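Local coordinates for protein whirlin (Mus musculus, PDB 6FDD) that acts as a homo-oligomerising scaffold of the USH2 complex, needed to elongate and maintain the stereocilia of inner-ear hair cells and involved in hearing and vision, at residues A27-Y32 and M48-L53. Numbering follows the deposited sequence.
Sequences ATMMYY and MALFEL
The Tyr-32 ring lies over the methyl of Ala-49, whose CB sits 3.5 Å from the ring centroid and 5° off the normal, a CH-pi contact centred on one face. It joins two antiparallel helices, 23-37 and 43-53, of HHD2, the second harmonin-homology domain of whirlin, a small all-helical bundle. The local axes run at 175° and approach to 10.2 Å, and the Tyr-32 side chain spans the gap to the short Ala-49 methyl. CD1 of Tyr-32 comes nearest, 3.6 Å from Ala-49 CB, yet all six ring carbons lie at similar range. On the opposite face stands CD2 of Tyr-31, and CG2 of Thr-28 meets the ring edge in plane, so the ring is flanked within its own helix as well as across the interface.

One turn along, Leu-53 divides its branches between two neighbours: CD1 reaches Thr-28 CG2 at 3.9 Å, while CD2 packs 3.8 Å from Met-29 CB. The Thr-28 methyl is turned to this apolar side, with CG2 opposite the backbone N, and its OG1 hydrogen-bonds back to the carbonyl of Gln-24. Met-29, a selenomethionine here, crosses Leu-50 at about a right angle. Both residues are buried, and helix 62-67 packs against them through Leu-62 and Val-66 on Met-29 and Leu-63 on Leu-50, making this side of the contact part of the domain core. The bend at chi3 (-96°) brings the Met-29 chain end back toward CD2 of Leu-50: that methyl lies 4.0 Å from Met-29 CG and 4.2 Å from Met-29 CE.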
# COMPACT_ATOMS: atom_id res chain seq x y z
N ALA A 27 -0.75 -7.45 8.64
CA ALA A 27 0.20 -6.86 9.58
C ALA A 27 1.41 -6.28 8.81
O ALA A 27 1.86 -5.18 9.14
CB ALA A 27 0.67 -7.91 10.58
N THR A 28 1.91 -6.99 7.76
CA THR A 28 3.03 -6.48 6.94
C THR A 28 2.63 -5.18 6.22
O THR A 28 3.37 -4.19 6.26
CB THR A 28 3.53 -7.58 5.99
OG1 THR A 28 3.98 -8.68 6.77
CG2 THR A 28 4.68 -7.10 5.09
N MSE A 29 1.46 -5.17 5.58
CA MSE A 29 0.99 -3.97 4.90
C MSE A 29 0.89 -2.79 5.86
O MSE A 29 1.39 -1.72 5.54
CB MSE A 29 -0.36 -4.20 4.21
CG MSE A 29 -0.88 -2.94 3.54
SE MSE A 29 -2.54 -3.31 2.64
CE MSE A 29 -1.70 -3.58 0.94
N MSE A 30 0.25 -2.99 7.03
CA MSE A 30 0.06 -1.92 8.02
C MSE A 30 1.39 -1.42 8.57
O MSE A 30 1.56 -0.22 8.73
CB MSE A 30 -0.92 -2.34 9.13
CG MSE A 30 -2.33 -2.66 8.62
SE MSE A 30 -3.07 -1.26 7.45
CE MSE A 30 -3.56 0.04 8.81
N TYR A 31 2.37 -2.34 8.73
CA TYR A 31 3.71 -1.99 9.18
C TYR A 31 4.37 -1.01 8.21
O TYR A 31 4.85 0.05 8.64
CB TYR A 31 4.58 -3.27 9.35
CG TYR A 31 6.05 -2.95 9.56
CD1 TYR A 31 6.48 -2.30 10.71
CD2 TYR A 31 6.99 -3.24 8.58
CE1 TYR A 31 7.82 -1.97 10.89
CE2 TYR A 31 8.34 -2.90 8.75
CZ TYR A 31 8.75 -2.27 9.91
OH TYR A 31 10.06 -1.92 10.04
N TYR A 32 4.42 -1.36 6.90
CA TYR A 32 5.05 -0.49 5.89
C TYR A 32 4.35 0.85 5.76
O TYR A 32 5.01 1.88 5.65
CB TYR A 32 5.21 -1.20 4.56
CG TYR A 32 6.37 -2.18 4.62
CD1 TYR A 32 7.68 -1.72 4.76
CD2 TYR A 32 6.15 -3.55 4.60
CE1 TYR A 32 8.75 -2.62 4.86
CE2 TYR A 32 7.22 -4.45 4.68
CZ TYR A 32 8.51 -3.98 4.83
OH TYR A 32 9.59 -4.84 4.92
N MSE A 48 7.83 -0.44 -3.11
CA MSE A 48 8.64 -1.64 -3.39
C MSE A 48 8.36 -2.77 -2.40
O MSE A 48 8.22 -3.93 -2.80
CB MSE A 48 10.12 -1.28 -3.45
CG MSE A 48 10.42 -0.36 -4.63
SE MSE A 48 12.31 -0.12 -4.90
CE MSE A 48 12.77 0.75 -3.29
N ALA A 49 8.17 -2.43 -1.12
CA ALA A 49 7.84 -3.42 -0.08
C ALA A 49 6.47 -4.03 -0.37
O ALA A 49 6.30 -5.24 -0.24
CB ALA A 49 7.85 -2.76 1.28
N LEU A 50 5.50 -3.20 -0.80
CA LEU A 50 4.16 -3.69 -1.15
C LEU A 50 4.17 -4.57 -2.39
O LEU A 50 3.42 -5.54 -2.45
CB LEU A 50 3.15 -2.54 -1.29
CG LEU A 50 2.85 -1.78 0.03
CD1 LEU A 50 1.80 -0.76 -0.18
CD2 LEU A 50 2.37 -2.72 1.15
N PHE A 51 5.06 -4.28 -3.37
CA PHE A 51 5.21 -5.13 -4.56
C PHE A 51 5.67 -6.56 -4.14
O PHE A 51 5.29 -7.54 -4.78
CB PHE A 51 6.24 -4.52 -5.52
CG PHE A 51 5.81 -3.31 -6.34
CD1 PHE A 51 4.47 -3.05 -6.56
CD2 PHE A 51 6.76 -2.52 -6.98
CE1 PHE A 51 4.07 -1.97 -7.37
CE2 PHE A 51 6.36 -1.43 -7.79
CZ PHE A 51 5.02 -1.16 -7.97
N GLU A 52 6.48 -6.64 -3.08
CA GLU A 52 6.97 -7.93 -2.55
C GLU A 52 5.84 -8.69 -1.84
O GLU A 52 5.81 -9.92 -1.84
CB GLU A 52 8.15 -7.72 -1.59
CG GLU A 52 9.39 -7.15 -2.25
CD GLU A 52 10.10 -8.05 -3.25
OE1 GLU A 52 9.80 -9.26 -3.32
OE2 GLU A 52 11.02 -7.54 -3.92
N LEU A 53 4.92 -7.96 -1.23
CA LEU A 53 3.81 -8.55 -0.48
C LEU A 53 2.63 -8.98 -1.36
O LEU A 53 2.07 -10.05 -1.17
CB LEU A 53 3.33 -7.52 0.57
CG LEU A 53 2.17 -7.94 1.47
CD1 LEU A 53 2.60 -9.04 2.45
CD2 LEU A 53 1.63 -6.73 2.23